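Side-chain contact in periplasmic binding protein component of an ABC type zinc uptake transporter (Synechocystis sp., PDB 1PQ4), which probably captures zinc in the periplasm and delivers it to an ABC transporter for uptake into the cell: residues A[194-199]-A[249-254]. Residues are numbered along the deposited sequence; the frame is centred on the assembly and turned at random.
Sequences IVFHPS and TKSSEA. With ZN (zinc ion), chain C.
Just past the C-terminal end of strand 192-195, in the loop that carries a zinc ligand, Phe196 packs against Ser251 and Ser252 in the first turn of helix 250-259. The hydroxyls approach obliquely at two points along the side chain: Ser251 OG lies beside the CD1–CE1 side of the ring, 3.5 Å from Phe196 CE1, while Ser252 OG reaches the root of the side chain, 3.8 Å from Phe196 CB. With CG anti to the backbone N (chi1 179°), the phenyl group extends alongside the helix start. No hydrogen bond crosses this buried contact. Ser251 OG is instead bonded to Glu220, and Ser252 OG makes a weak bond to the carbonyl of Phe242 in strand 240-244, so each hydroxyl has a polar partner elsewhere while its oxygen lies against carbon. In the next residue, His197 NE2 binds the zinc ion at 2.1 Å, and a water is a further ligand, its O 2.3 Å from the zinc ion; His37 and His133 supply the other two protein ligands. The imidazole is held by a hydrogen bond between ND1 and Glu215 and by stacking with Phe247, and Glu244 holds the backbone N. The Phe196 contact thus joins the zinc-bearing loop to helix 250-259, beside the three-histidine site of a ZnuA-type solute-binding protein.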
ATOM      1  N   ILE A 194      -0.909   9.889  14.147  1.00 19.67           N
ATOM      2  CA  ILE A 194      -1.274   8.613  14.795  1.00 16.39           C
ATOM      3  C   ILE A 194      -2.235   7.909  13.894  1.00 18.28           C
ATOM      4  O   ILE A 194      -3.186   8.506  13.424  1.00 15.44           O
ATOM      5  CB  ILE A 194      -2.016   8.836  16.111  1.00 27.86           C
ATOM      6  CG1 ILE A 194      -1.222   9.765  16.991  1.00 31.35           C
ATOM      7  CG2 ILE A 194      -2.247   7.505  16.825  1.00 23.51           C
ATOM      8  CD1 ILE A 194      -1.940  10.128  18.317  1.00 28.05           C
ATOM      9  N   VAL A 195      -2.007   6.618  13.687  1.00 12.53           N
ATOM     10  CA  VAL A 195      -2.839   5.806  12.825  1.00 15.70           C
ATOM     11  C   VAL A 195      -3.037   4.502  13.540  1.00 14.78           C
ATOM     12  O   VAL A 195      -2.298   4.156  14.458  1.00 21.39           O
ATOM     13  CB  VAL A 195      -2.172   5.448  11.464  1.00 18.46           C
ATOM     14  CG1 VAL A 195      -2.049   6.638  10.639  1.00 31.70           C
ATOM     15  CG2 VAL A 195      -0.764   4.826  11.708  1.00 22.56           C
ATOM     16  N   PHE A 196      -4.050   3.789  13.127  1.00 15.85           N
ATOM     17  CA  PHE A 196      -4.276   2.540  13.803  1.00 15.72           C
ATOM     18  C   PHE A 196      -3.274   1.509  13.294  1.00 18.12           C
ATOM     19  O   PHE A 196      -2.416   1.085  14.043  1.00 19.35           O
ATOM     20  CB  PHE A 196      -5.701   2.047  13.589  1.00 13.75           C
ATOM     21  CG  PHE A 196      -5.952   0.735  14.267  1.00 17.34           C
ATOM     22  CD1 PHE A 196      -6.019   0.669  15.665  1.00 19.79           C
ATOM     23  CD2 PHE A 196      -5.979  -0.448  13.533  1.00 20.62           C
ATOM     24  CE1 PHE A 196      -6.102  -0.537  16.320  1.00 21.11           C
ATOM     25  CE2 PHE A 196      -6.064  -1.686  14.207  1.00 27.37           C
ATOM     26  CZ  PHE A 196      -6.123  -1.705  15.602  1.00 23.16           C
ATOM     27  N   HIS A 197      -3.383   1.157  12.011  1.00 16.64           N
ATOM     28  CA  HIS A 197      -2.508   0.115  11.422  1.00 17.46           C
ATOM     29  C   HIS A 197      -1.340   0.813  10.713  1.00 14.94           C
ATOM     30  O   HIS A 197      -1.551   1.693   9.872  1.00 14.98           O
ATOM     31  CB  HIS A 197      -3.344  -0.700  10.455  1.00 20.71           C
ATOM     32  CG  HIS A 197      -2.553  -1.690   9.674  1.00 24.12           C
ATOM     33  ND1 HIS A 197      -2.068  -2.857  10.228  1.00 22.44           N
ATOM     34  CD2 HIS A 197      -2.161  -1.692   8.374  1.00 17.03           C
ATOM     35  CE1 HIS A 197      -1.420  -3.543   9.306  1.00 22.34           C
ATOM     36  NE2 HIS A 197      -1.454  -2.858   8.176  1.00 22.12           N
ATOM     37  N   PRO A 198      -0.095   0.418  11.045  1.00 16.88           N
ATOM     38  CA  PRO A 198       1.089   1.040  10.460  1.00 16.71           C
ATOM     39  C   PRO A 198       1.369   0.640   9.037  1.00 19.27           C
ATOM     40  O   PRO A 198       2.239  -0.168   8.753  1.00 19.90           O
ATOM     41  CB  PRO A 198       2.209   0.649  11.441  1.00 20.71           C
ATOM     42  CG  PRO A 198       1.816  -0.750  11.838  1.00 22.45           C
ATOM     43  CD  PRO A 198       0.274  -0.681  11.962  1.00 19.79           C
ATOM     44  N   SER A 199       0.622   1.180   8.113  1.00 14.84           N
ATOM     45  CA  SER A 199       0.954   0.834   6.749  1.00 17.95           C
ATOM     46  C   SER A 199       1.703   1.974   6.079  1.00 14.73           C
ATOM     47  O   SER A 199       1.973   1.917   4.874  1.00 15.06           O
ATOM     48  CB  SER A 199      -0.330   0.545   5.988  1.00 20.85           C
ATOM     49  OG  SER A 199      -1.261   1.530   6.262  1.00 27.29           O
ATOM     50  N   THR A 249     -12.241   1.020  13.962  1.00 23.09           N
ATOM     51  CA  THR A 249     -11.720   2.335  14.368  1.00 22.01           C
ATOM     52  C   THR A 249     -12.046   2.586  15.832  1.00 20.78           C
ATOM     53  O   THR A 249     -11.865   3.692  16.320  1.00 21.82           O
ATOM     54  CB  THR A 249     -12.353   3.463  13.575  1.00 22.68           C
ATOM     55  OG1 THR A 249     -13.781   3.377  13.704  1.00 20.83           O
ATOM     56  CG2 THR A 249     -11.984   3.349  12.079  1.00 18.67           C
ATOM     57  N   LYS A 250     -12.511   1.550  16.536  1.00 24.93           N
ATOM     58  CA  LYS A 250     -12.889   1.700  17.939  1.00 25.10           C
ATOM     59  C   LYS A 250     -11.815   2.363  18.809  1.00 25.49           C
ATOM     60  O   LYS A 250     -12.113   3.312  19.524  1.00 20.66           O
ATOM     61  CB  LYS A 250     -13.291   0.339  18.546  1.00 24.73           C
ATOM     62  CG  LYS A 250     -14.015   0.488  19.898  1.00 35.69           C
ATOM     63  CD  LYS A 250     -14.210  -0.855  20.605  1.00 38.35           C
ATOM     64  CE  LYS A 250     -14.940  -1.839  19.709  1.00 48.64           C
ATOM     65  NZ  LYS A 250     -14.588  -3.273  19.983  1.00 56.26           N
ATOM     66  N   SER A 251     -10.559   1.907  18.773  1.00 24.29           N
ATOM     67  CA  SER A 251      -9.586   2.585  19.622  1.00 24.30           C
ATOM     68  C   SER A 251      -9.158   3.960  19.138  1.00 20.62           C
ATOM     69  O   SER A 251      -8.817   4.814  19.955  1.00 23.05           O
ATOM     70  CB  SER A 251      -8.367   1.687  19.948  1.00 31.64           C
ATOM     71  OG  SER A 251      -7.971   0.914  18.854  1.00 36.65           O
ATOM     72  N   SER A 252      -9.199   4.210  17.837  1.00 17.88           N
ATOM     73  CA  SER A 252      -8.849   5.525  17.338  1.00 23.84           C
ATOM     74  C   SER A 252      -9.896   6.511  17.876  1.00 18.91           C
ATOM     75  O   SER A 252      -9.559   7.610  18.274  1.00 18.70           O
ATOM     76  CB  SER A 252      -8.884   5.564  15.802  1.00 22.18           C
ATOM     77  OG  SER A 252      -7.914   4.675  15.246  1.00 28.37           O
ATOM     78  N   GLU A 253     -11.160   6.075  17.866  1.00 19.03           N
ATOM     79  CA  GLU A 253     -12.274   6.913  18.348  1.00 20.07           C
ATOM     80  C   GLU A 253     -12.158   7.191  19.847  1.00 17.62           C
ATOM     81  O   GLU A 253     -12.385   8.303  20.295  1.00 21.01           O
ATOM     82  CB  GLU A 253     -13.616   6.224  18.045  1.00 17.42           C
ATOM     83  CG  GLU A 253     -13.951   6.172  16.562  1.00 17.51           C
ATOM     84  CD  GLU A 253     -15.205   5.381  16.246  1.00 25.71           C
ATOM     85  OE1 GLU A 253     -16.290   5.717  16.765  1.00 19.18           O
ATOM     86  OE2 GLU A 253     -15.129   4.421  15.456  1.00 29.57           O
ATOM     87  N   ALA A 254     -11.760   6.188  20.611  1.00 17.57           N
ATOM     88  CA  ALA A 254     -11.643   6.373  22.057  1.00 18.51           C
ATOM     89  C   ALA A 254     -10.507   7.322  22.340  1.00 21.73           C
ATOM     90  O   ALA A 254     -10.608   8.183  23.206  1.00 21.50           O
ATOM     91  CB  ALA A 254     -11.423   5.010  22.760  1.00 20.37           C
TER
HETATM   92 ZN    ZN C1002      -0.912  -3.478   6.290  1.00 16.54          ZN
HETATM   93  O   HOH W   1      -2.280  -2.636   4.672  1.00  6.20           O